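Local atomic coordinates of 2-oxoglutarate-dependent dioxygenase DAO (PDB entry 6KUN), a protein that probably uses iron(II) and 2-oxoglutarate to oxidise the auxin indole-3-acetic acid to inactive 2-oxoindole-3-acetic acid, helping to keep auxin levels in balance. Residues V218-S223 and R270-F275; D254-A259 and E274-D279; D278-L283 and G292-R297. All coordinates share one frame; numbering follows the deposited sequence. Where two conformers were deposited one is given.

How the contacts relate
All three contacts lie on the same side of the protein, where the C-terminal part of the chain folds over helix 217-222 and meets the auxin pocket. Contact 1 is mostly buried and works by packing a small alanine against two aromatic rings. Contact 2 is partly buried and far more polar: a two-stranded ribbon held by backbone bonds, with carboxylates at its surface. Contact 3, also partly buried, is again apolar, with leucine and alanine against a tyrosine. Phe275 belongs to contacts 1 and 2, and its ring also meets Tyr280 of contact 3. Helix 277-287 starts in contact 2 and continues through contact 3.

Contact 1 of 3, residues V218-S223 and R270-F275; sequences VGQAWS and RRYREF
Ala221 presents its small side chain to two aromatic rings, those of Tyr272 and Phe275, and this is the close-packed half of the contact. Its CB lies 3.8 Å from Phe275 CE1, reaching the edge of that ring near its plane. The Tyr272 ring approaches the helix backbone obliquely, as well as the methyl group, with CD2 3.7 Å from Ala221 CA. A residue as small as alanine suits this place because it lets an aromatic ring come right up to the main chain of the helix. Phe275 reaches the helix with CG set between its backbone N and carbonyl carbon (chi1 63°), and its flat, wholly apolar ring belongs in this buried position.

The polar part begins at the buried Gln220 and the hydroxyl of Tyr272. These two side chains cross at about a right angle, and Gln220 CG passes 3.4 Å from Tyr272 OH. Only at Arg271 does the packing become loose: long and charged, it lies on the solvent side and barely touches the helix.

At the end of the helix, Gly219 O is gripped twice, by Ser223 N and by Ser223 OG at 2.8 Å. Helix 217-222 packs against strand 256-257, whose Val257 touches Val218 and Ala221, and against the chain leading into strand 275-276, while Trp222 turns away from that chain to meet Phe178 edge-to-face.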
loop_
_atom_site.group_PDB
_atom_site.type_symbol
_atom_site.label_atom_id
_atom_site.label_comp_id
_atom_site.label_asym_id
_atom_site.label_seq_id
_atom_site.Cartn_x
_atom_site.Cartn_y
_atom_site.Cartn_z
ATOM N N VAL B 218 -4.099 28.661 -13.384
ATOM C CA VAL B 218 -5.269 28.763 -14.265
ATOM C C VAL B 218 -6.583 28.577 -13.515
ATOM O O VAL B 218 -7.597 29.215 -13.853
ATOM C CB VAL B 218 -5.168 27.790 -15.438
ATOM C CG1 VAL B 218 -6.518 27.665 -16.126
ATOM C CG2 VAL B 218 -4.094 28.238 -16.426
ATOM N N GLY B 219 -6.597 27.742 -12.476
ATOM C CA GLY B 219 -7.788 27.654 -11.641
ATOM C C GLY B 219 -8.153 28.993 -10.999
ATOM O O GLY B 219 -9.351 29.378 -10.926
ATOM N N GLN B 220 -7.129 29.694 -10.468
ATOM C CA GLN B 220 -7.339 30.999 -9.839
ATOM C C GLN B 220 -7.836 32.013 -10.859
ATOM O O GLN B 220 -8.710 32.816 -10.563
ATOM C CB GLN B 220 -6.028 31.455 -9.189
ATOM C CG GLN B 220 -5.778 32.968 -9.028
ATOM C CD GLN B 220 -6.558 33.606 -7.887
ATOM O OE1 GLN B 220 -7.201 32.922 -7.063
ATOM N NE2 GLN B 220 -6.532 34.924 -7.856
ATOM N N ALA B 221 -7.314 31.972 -12.078
ATOM C CA ALA B 221 -7.697 32.958 -13.083
ATOM C C ALA B 221 -9.062 32.634 -13.690
ATOM O O ALA B 221 -9.931 33.505 -13.795
ATOM C CB ALA B 221 -6.616 33.081 -14.168
ATOM N N TRP B 222 -9.292 31.391 -14.069
ATOM C CA TRP B 222 -10.589 30.984 -14.595
ATOM C C TRP B 222 -11.709 31.203 -13.591
ATOM O O TRP B 222 -12.857 31.460 -13.980
ATOM C CB TRP B 222 -10.504 29.513 -14.987
ATOM C CG TRP B 222 -11.753 28.896 -15.480
ATOM C CD1 TRP B 222 -12.131 28.738 -16.797
ATOM C CD2 TRP B 222 -12.760 28.298 -14.695
ATOM N NE1 TRP B 222 -13.344 28.104 -16.848
ATOM C CE2 TRP B 222 -13.745 27.809 -15.571
ATOM C CE3 TRP B 222 -12.933 28.115 -13.316
ATOM C CZ2 TRP B 222 -14.879 27.162 -15.119
ATOM C CZ3 TRP B 222 -14.049 27.466 -12.875
ATOM C CH2 TRP B 222 -15.018 27.006 -13.769
ATOM N N SER B 223 -11.420 31.092 -12.305
ATOM C CA SER B 223 -12.467 31.225 -11.297
ATOM C C SER B 223 -12.672 32.675 -10.861
ATOM O O SER B 223 -13.408 32.930 -9.913
ATOM C CB SER B 223 -12.140 30.357 -10.101
ATOM O OG SER B 223 -11.084 30.924 -9.350
ATOM N N ARG B 270 -13.933 41.541 -12.456
ATOM C CA ARG B 270 -13.016 40.752 -13.275
ATOM C C ARG B 270 -11.549 41.029 -12.961
ATOM O O ARG B 270 -11.050 42.141 -13.137
ATOM C CB ARG B 270 -13.319 41.070 -14.725
ATOM C CG ARG B 270 -12.409 40.334 -15.715
ATOM C CD ARG B 270 -13.215 39.789 -16.874
ATOM N NE ARG B 270 -12.369 39.123 -17.861
ATOM C CZ ARG B 270 -11.566 38.093 -17.600
ATOM N NH1 ARG B 270 -11.475 37.600 -16.375
ATOM N NH2 ARG B 270 -10.840 37.563 -18.571
ATOM N N ARG B 271 -10.850 39.986 -12.513
ATOM C CA ARG B 271 -9.522 40.123 -11.925
ATOM C C ARG B 271 -8.397 40.096 -12.954
ATOM O O ARG B 271 -7.415 40.822 -12.806
ATOM C CB ARG B 271 -9.268 39.005 -10.896
ATOM C CG ARG B 271 -10.147 39.086 -9.646
ATOM C CD ARG B 271 -9.502 39.904 -8.538
ATOM N NE ARG B 271 -8.956 39.067 -7.472
ATOM C CZ ARG B 271 -9.696 38.345 -6.630
ATOM N NH1 ARG B 271 -11.022 38.335 -6.745
ATOM N NH2 ARG B 271 -9.112 37.619 -5.687
ATOM N N TYR B 272 -8.519 39.286 -14.000
ATOM C CA TYR B 272 -7.415 39.040 -14.906
ATOM C C TYR B 272 -7.867 39.265 -16.328
ATOM O O TYR B 272 -9.017 38.958 -16.677
ATOM C CB TYR B 272 -6.882 37.620 -14.740
ATOM C CG TYR B 272 -6.448 37.285 -13.324
ATOM C CD1 TYR B 272 -5.220 37.692 -12.841
ATOM C CD2 TYR B 272 -7.255 36.543 -12.493
ATOM C CE1 TYR B 272 -4.810 37.361 -11.565
ATOM C CE2 TYR B 272 -6.877 36.232 -11.206
ATOM C CZ TYR B 272 -5.632 36.630 -10.766
ATOM O OH TYR B 272 -5.236 36.325 -9.472
ATOM N N ARG B 273 -6.964 39.807 -17.141
ATOM C CA ARG B 273 -7.244 39.851 -18.571
ATOM C C ARG B 273 -7.242 38.427 -19.113
ATOM O O ARG B 273 -6.628 37.518 -18.531
ATOM C CB ARG B 273 -6.206 40.720 -19.302
ATOM C CG ARG B 273 -4.925 40.036 -19.658
ATOM C CD ARG B 273 -3.836 41.054 -20.028
ATOM N NE ARG B 273 -3.512 41.933 -18.909
ATOM C CZ ARG B 273 -2.310 42.453 -18.680
ATOM N NH1 ARG B 273 -1.299 42.179 -19.489
ATOM N NH2 ARG B 273 -2.120 43.230 -17.629
ATOM N N GLU B 274 -7.935 38.236 -20.236
ATOM C CA GLU B 274 -7.854 36.970 -20.958
ATOM C C GLU B 274 -6.414 36.755 -21.426
ATOM O O GLU B 274 -5.723 37.716 -21.792
ATOM C CB GLU B 274 -8.799 36.949 -22.157
ATOM C CG GLU B 274 -10.274 37.095 -21.800
ATOM C CD GLU B 274 -11.193 36.988 -23.005
ATOM O OE1 GLU B 274 -10.700 36.937 -24.152
ATOM O OE2 GLU B 274 -12.418 36.971 -22.799
ATOM N N PHE B 275 -5.955 35.494 -21.375
ATOM C CA PHE B 275 -4.620 35.148 -21.812
ATOM C C PHE B 275 -4.591 33.724 -22.355
ATOM O O PHE B 275 -5.463 32.883 -22.073
ATOM C CB PHE B 275 -3.577 35.374 -20.700
ATOM C CG PHE B 275 -3.779 34.516 -19.460
ATOM C CD1 PHE B 275 -4.601 34.956 -18.425
ATOM C CD2 PHE B 275 -3.128 33.313 -19.326
ATOM C CE1 PHE B 275 -4.780 34.175 -17.298
ATOM C CE2 PHE B 275 -3.286 32.528 -18.206
ATOM C CZ PHE B 275 -4.118 32.955 -17.205
#

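Contact 2 of 3, residues D254-A259 and E274-D279; sequences DDTVSA and EFKYDD
Asp255 uses both its main chain and its carboxylate on the first turn of the helix that begins at Tyr277. From CB the side chain runs with CG anti to the backbone N (chi1 -150°), which swings the carboxylate over the start of the helix. Of the two oxygens, OD1 sits 3.3 Å from Tyr277 CB, in the plane of the tyrosine ring at its edge, with the carboxylate turned steeply to that ring. The other oxygen, OD2, takes the N-H of Asp278 on its syn side at 2.9 Å and also lies 3.2 Å from Asp278 CB, while the carbonyl O of Asp255 accepts from Tyr277 N. Two amides at the helix start are satisfied in this way, and an acidic residue suits the place because the positive end of a helix dipole would probably favour its charged form.

Next to this the chain forms a short antiparallel ribbon, a two-stranded addition to the jelly-roll core of the dioxygenase. Val257 and Phe275 are its hydrogen-bonded pair: Val257 N binds Phe275 O at 2.7 Å, and the return bond, Phe275 N to Val257 O, is longer at 3.3 Å. The branched valine also lies over the phenylalanine ring in a CH-pi contact, CB 3.8 Å from the centroid and 16° off its normal. Thr256 and Lys276, on the other face, meet more loosely through Thr256 OG1 and the lysine methylenes. At the far end Ser258 OG donates to Glu274 OE2, arriving from above the carboxylate plane at 3.0 Å.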
loop_
_atom_site.group_PDB
_atom_site.type_symbol
_atom_site.label_atom_id
_atom_site.label_comp_id
_atom_site.label_asym_id
_atom_site.label_seq_id
_atom_site.Cartn_x
_atom_site.Cartn_y
_atom_site.Cartn_z
ATOM N N ASP B 254 -8.748 25.458 -26.947
ATOM C CA ASP B 254 -8.331 26.655 -27.693
ATOM C C ASP B 254 -7.280 27.469 -26.936
ATOM O O ASP B 254 -6.894 28.539 -27.386
ATOM C CB ASP B 254 -9.553 27.525 -28.058
ATOM C CG ASP B 254 -10.246 28.190 -26.844
ATOM O OD1 ASP B 254 -9.697 28.209 -25.720
ATOM O OD2 ASP B 254 -11.367 28.728 -27.036
ATOM N N ASP B 255 -6.800 26.966 -25.806
ATOM C CA ASP B 255 -5.726 27.544 -25.011
ATOM C C ASP B 255 -6.068 28.881 -24.353
ATOM O O ASP B 255 -5.192 29.492 -23.713
ATOM C CB ASP B 255 -4.448 27.725 -25.813
ATOM C CG ASP B 255 -3.191 27.620 -24.956
ATOM O OD1 ASP B 255 -3.091 26.669 -24.154
ATOM O OD2 ASP B 255 -2.293 28.474 -25.086
ATOM N N THR B 256 -7.307 29.337 -24.410
ATOM C CA THR B 256 -7.613 30.633 -23.824
ATOM C C THR B 256 -8.133 30.512 -22.397
ATOM O O THR B 256 -9.097 29.792 -22.149
ATOM C CB THR B 256 -8.660 31.388 -24.658
ATOM O OG1 THR B 256 -8.078 31.769 -25.891
ATOM C CG2 THR B 256 -9.145 32.627 -23.931
ATOM N N VAL B 257 -7.544 31.300 -21.495
ATOM C CA VAL B 257 -7.964 31.357 -20.100
ATOM C C VAL B 257 -8.806 32.608 -19.909
ATOM O O VAL B 257 -8.286 33.734 -19.938
ATOM C CB VAL B 257 -6.757 31.343 -19.152
ATOM C CG1 VAL B 257 -7.243 31.357 -17.709
ATOM C CG2 VAL B 257 -5.864 30.132 -19.430
ATOM N N SER B 258 -10.114 32.425 -19.674
ATOM C CA SER B 258 -11.000 33.546 -19.389
ATOM C C SER B 258 -12.118 33.128 -18.444
ATOM O O SER B 258 -12.823 32.154 -18.694
ATOM C CB SER B 258 -11.618 34.101 -20.688
ATOM O OG SER B 258 -12.381 35.266 -20.376
ATOM N N ALA B 259 -12.254 33.854 -17.347
ATOM C CA ALA B 259 -13.257 33.524 -16.360
ATOM C C ALA B 259 -14.644 33.556 -16.984
ATOM O O ALA B 259 -14.896 34.367 -17.884
ATOM C CB ALA B 259 -13.187 34.495 -15.182
ATOM N N GLU B 274 -7.935 38.236 -20.236
ATOM C CA GLU B 274 -7.854 36.970 -20.958
ATOM C C GLU B 274 -6.414 36.755 -21.426
ATOM O O GLU B 274 -5.723 37.716 -21.792
ATOM C CB GLU B 274 -8.799 36.949 -22.157
ATOM C CG GLU B 274 -10.274 37.095 -21.800
ATOM C CD GLU B 274 -11.193 36.988 -23.005
ATOM O OE1 GLU B 274 -10.700 36.937 -24.152
ATOM O OE2 GLU B 274 -12.418 36.971 -22.799
ATOM N N PHE B 275 -5.955 35.494 -21.375
ATOM C CA PHE B 275 -4.620 35.148 -21.812
ATOM C C PHE B 275 -4.591 33.724 -22.355
ATOM O O PHE B 275 -5.463 32.883 -22.073
ATOM C CB PHE B 275 -3.577 35.374 -20.700
ATOM C CG PHE B 275 -3.779 34.516 -19.460
ATOM C CD1 PHE B 275 -4.601 34.956 -18.425
ATOM C CD2 PHE B 275 -3.128 33.313 -19.326
ATOM C CE1 PHE B 275 -4.780 34.175 -17.298
ATOM C CE2 PHE B 275 -3.286 32.528 -18.206
ATOM C CZ PHE B 275 -4.118 32.955 -17.205
ATOM N N LYS B 276 -3.554 33.470 -23.176
ATOM C CA LYS B 276 -3.263 32.138 -23.674
ATOM C C LYS B 276 -2.396 31.401 -22.660
ATOM O O LYS B 276 -1.347 31.912 -22.235
ATOM C CB LYS B 276 -2.516 32.221 -25.011
ATOM C CG LYS B 276 -3.354 32.822 -26.154
ATOM C CD LYS B 276 -4.500 31.894 -26.579
ATOM C CE LYS B 276 -5.014 32.234 -27.980
ATOM N NZ LYS B 276 -3.911 32.335 -28.995
ATOM N N TYR B 277 -2.809 30.179 -22.319
ATOM C CA TYR B 277 -2.082 29.392 -21.334
ATOM C C TYR B 277 -0.612 29.220 -21.716
ATOM O O TYR B 277 0.294 29.410 -20.879
ATOM C CB TYR B 277 -2.760 28.033 -21.185
ATOM C CG TYR B 277 -1.992 27.105 -20.292
ATOM C CD1 TYR B 277 -1.784 27.438 -18.967
ATOM C CD2 TYR B 277 -1.479 25.892 -20.760
ATOM C CE1 TYR B 277 -1.079 26.613 -18.134
ATOM C CE2 TYR B 277 -0.794 25.055 -19.925
ATOM C CZ TYR B 277 -0.580 25.410 -18.612
ATOM O OH TYR B 277 0.117 24.574 -17.756
ATOM N N ASP B 278 -0.375 28.906 -22.985
ATOM C CA ASP B 278 0.980 28.805 -23.509
ATOM C C ASP B 278 1.787 30.052 -23.162
ATOM O O ASP B 278 2.902 29.953 -22.649
ATOM C CB ASP B 278 0.954 28.599 -25.025
ATOM C CG ASP B 278 2.304 28.188 -25.579
ATOM O OD1 ASP B 278 2.765 27.071 -25.260
ATOM O OD2 ASP B 278 2.905 28.981 -26.334
ATOM N N ASP B 279 1.224 31.225 -23.440
ATOM C CA ASP B 279 1.899 32.476 -23.126
ATOM C C ASP B 279 2.155 32.616 -21.627
ATOM O O ASP B 279 3.163 33.185 -21.206
ATOM C CB ASP B 279 1.081 33.666 -23.631
ATOM C CG ASP B 279 1.060 33.766 -25.162
ATOM O OD1 ASP B 279 1.875 33.088 -25.823
ATOM O OD2 ASP B 279 0.187 34.499 -25.688
#

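Contact 3 of 3, residues D278-L283 and G292-R297; sequences DDYRRL and GEALAR. With IAC (1H-indol-3-ylacetic acid), chain H.
The helix lining the indole-3-acetic acid pocket is backed by the C-terminal tail of the chain, with Tyr280 resting on Ala294 and Leu295, and Leu283 on Ala294 and Arg297. Arg281, on the same helix but pointing to the ligand, belongs to that pocket. The contact therefore joins the wall of the auxin-binding pocket to the C-terminal tail.

Tyr280 does most of the work. Its trans first torsion (chi1 -180°) carries the ring out from the helix and against the tail, where Leu295 crosses it at about a right angle. Leu295 CD2 lies over the ring face as a CH-pi contact, 4.1 Å from the centroid and 29° off the normal. Ala294 CB approaches obliquely, 3.8 Å from Tyr280 CE1; its single methyl leaves room for the broad ring. A tyrosine fits because its apolar ring can be buried while its hydroxyl finds a polar partner, Asp217, which hydrogen-bonds Tyr280 OH from just before Val218. The same hydroxyl passes 3.6 Å from Leu295 CG.

Gly292 opens the tail segment with a positive phi of 90°, a backbone conformation that its lack of a side chain makes easy. From there the backbone winds tightly, Leu295 N bonding to Gly292 O, three residues back. Leu283 fills the outer part of the contact with CD2 4.0 Å from Ala294 CB. Arg297 sends its NE on to a salt bridge with Glu289, and touches the helix through its methylene CD, 4.1 Å from Leu283 CD2.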
loop_
_atom_site.group_PDB
_atom_site.type_symbol
_atom_site.label_atom_id
_atom_site.label_comp_id
_atom_site.label_asym_id
_atom_site.label_seq_id
_atom_site.Cartn_x
_atom_site.Cartn_y
_atom_site.Cartn_z
ATOM N N ASP B 278 -0.375 28.906 -22.985
ATOM C CA ASP B 278 0.980 28.805 -23.509
ATOM C C ASP B 278 1.787 30.052 -23.162
ATOM O O ASP B 278 2.902 29.953 -22.649
ATOM C CB ASP B 278 0.954 28.599 -25.025
ATOM C CG ASP B 278 2.304 28.188 -25.579
ATOM O OD1 ASP B 278 2.765 27.071 -25.260
ATOM O OD2 ASP B 278 2.905 28.981 -26.334
ATOM N N ASP B 279 1.224 31.225 -23.440
ATOM C CA ASP B 279 1.899 32.476 -23.126
ATOM C C ASP B 279 2.155 32.616 -21.627
ATOM O O ASP B 279 3.163 33.185 -21.206
ATOM C CB ASP B 279 1.081 33.666 -23.631
ATOM C CG ASP B 279 1.060 33.766 -25.162
ATOM O OD1 ASP B 279 1.875 33.088 -25.823
ATOM O OD2 ASP B 279 0.187 34.499 -25.688
ATOM N N TYR B 280 1.226 32.154 -20.794
ATOM C CA TYR B 280 1.455 32.256 -19.359
ATOM C C TYR B 280 2.608 31.357 -18.930
ATOM O O TYR B 280 3.428 31.759 -18.097
ATOM C CB TYR B 280 0.169 31.924 -18.577
ATOM C CG TYR B 280 0.393 32.038 -17.103
ATOM C CD1 TYR B 280 0.756 33.250 -16.517
ATOM C CD2 TYR B 280 0.320 30.915 -16.300
ATOM C CE1 TYR B 280 1.014 33.327 -15.162
ATOM C CE2 TYR B 280 0.571 30.989 -14.963
ATOM C CZ TYR B 280 0.913 32.185 -14.403
ATOM O OH TYR B 280 1.160 32.209 -13.064
ATOM N N ARG B 281 2.711 30.148 -19.517
ATOM C CA ARG B 281 3.869 29.290 -19.244
ATOM C C ARG B 281 5.186 29.961 -19.613
ATOM O O ARG B 281 6.152 29.906 -18.850
ATOM C CB ARG B 281 3.728 27.979 -20.004
ATOM C CG ARG B 281 2.708 27.046 -19.437
ATOM C CD ARG B 281 2.723 25.698 -20.161
ATOM N NE ARG B 281 3.998 24.995 -20.051
ATOM C CZ ARG B 281 4.353 23.977 -20.837
ATOM N NH1 ARG B 281 3.521 23.561 -21.769
ATOM N NH2 ARG B 281 5.521 23.388 -20.679
ATOM N N ARG B 282 5.243 30.575 -20.804
ATOM C CA ARG B 282 6.405 31.359 -21.198
ATOM C C ARG B 282 6.749 32.385 -20.134
ATOM O O ARG B 282 7.915 32.528 -19.739
ATOM C CB ARG B 282 6.135 32.087 -22.511
ATOM C CG ARG B 282 5.911 31.235 -23.705
ATOM C CD ARG B 282 5.733 32.139 -24.950
ATOM N NE ARG B 282 6.877 33.026 -25.159
ATOM C CZ ARG B 282 7.900 32.750 -25.963
ATOM N NH1 ARG B 282 7.933 31.611 -26.638
ATOM N NH2 ARG B 282 8.899 33.594 -26.103
ATOM N N LEU B 283 5.732 33.134 -19.680
ATOM C CA LEU B 283 5.949 34.196 -18.705
ATOM C C LEU B 283 6.514 33.655 -17.397
ATOM O O LEU B 283 7.377 34.291 -16.792
ATOM C CB LEU B 283 4.640 34.946 -18.457
ATOM C CG LEU B 283 4.697 36.230 -17.622
ATOM C CD1 LEU B 283 5.385 37.347 -18.358
ATOM C CD2 LEU B 283 3.274 36.641 -17.191
ATOM N N GLY B 292 2.863 31.632 -8.731
ATOM C CA GLY B 292 1.697 32.462 -8.988
ATOM C C GLY B 292 1.953 33.953 -9.040
ATOM O O GLY B 292 1.047 34.708 -9.424
ATOM N N GLU B 293 3.157 34.409 -8.684
ATOM C CA GLU B 293 3.427 35.843 -8.712
ATOM C C GLU B 293 3.179 36.407 -10.102
ATOM O O GLU B 293 2.713 37.538 -10.247
ATOM C CB GLU B 293 4.873 36.145 -8.285
ATOM C CG GLU B 293 5.333 35.386 -7.031
ATOM C CD GLU B 293 6.017 34.084 -7.407
ATOM O OE1 GLU B 293 6.950 33.677 -6.702
ATOM O OE2 GLU B 293 5.624 33.506 -8.451
ATOM N N ALA B 294 3.493 35.635 -11.145
ATOM C CA ALA B 294 3.353 36.143 -12.503
ATOM C C ALA B 294 1.904 36.450 -12.861
ATOM O O ALA B 294 1.659 37.197 -13.805
ATOM C CB ALA B 294 3.930 35.144 -13.505
ATOM N N LEU B 295 0.920 35.893 -12.154
ATOM C CA LEU B 295 -0.453 36.278 -12.485
ATOM C C LEU B 295 -0.707 37.756 -12.236
ATOM O O LEU B 295 -1.624 38.330 -12.822
ATOM C CB LEU B 295 -1.478 35.483 -11.696
ATOM C CG LEU B 295 -1.833 34.106 -12.233
ATOM C CD1 LEU B 295 -2.942 33.528 -11.327
ATOM C CD2 LEU B 295 -2.266 34.099 -13.673
ATOM N N ALA B 296 0.039 38.377 -11.325
ATOM C CA ALA B 296 -0.185 39.801 -11.074
ATOM C C ALA B 296 0.177 40.632 -12.292
ATOM O O ALA B 296 -0.326 41.742 -12.457
ATOM C CB ALA B 296 0.620 40.279 -9.866
ATOM N N ARG B 297 1.024 40.106 -13.179
ATOM C CA ARG B 297 1.305 40.841 -14.399
ATOM C C ARG B 297 0.140 40.793 -15.370
ATOM O O ARG B 297 0.199 41.455 -16.400
ATOM C CB ARG B 297 2.569 40.265 -15.040
ATOM C CG ARG B 297 3.708 40.154 -14.041
ATOM C CD ARG B 297 4.878 39.467 -14.631
ATOM N NE ARG B 297 6.006 39.405 -13.720
ATOM C CZ ARG B 297 6.898 40.374 -13.567
ATOM N NH1 ARG B 297 6.775 41.503 -14.253
ATOM N NH2 ARG B 297 7.904 40.221 -12.724
HETATM C C IAC H . 5.845 25.948 -15.386
HETATM C C1 IAC H . 6.516 24.960 -16.024
HETATM C C2 IAC H . 7.895 24.746 -15.776
HETATM C C3 IAC H . 8.555 25.543 -14.873
HETATM C C4 IAC H . 7.864 26.543 -14.213
HETATM C C5 IAC H . 6.535 26.746 -14.490
HETATM C C7 IAC H . 5.647 24.340 -16.839
HETATM C C8 IAC H . 4.407 24.941 -16.719
HETATM C C17 IAC H . 5.781 23.177 -17.818
HETATM C C18 IAC H . 5.712 21.821 -17.139
HETATM N N IAC H . 4.537 25.944 -15.812
HETATM O O2 IAC H . 6.435 20.891 -17.591
HETATM O O3 IAC H . 4.931 21.626 -16.168
#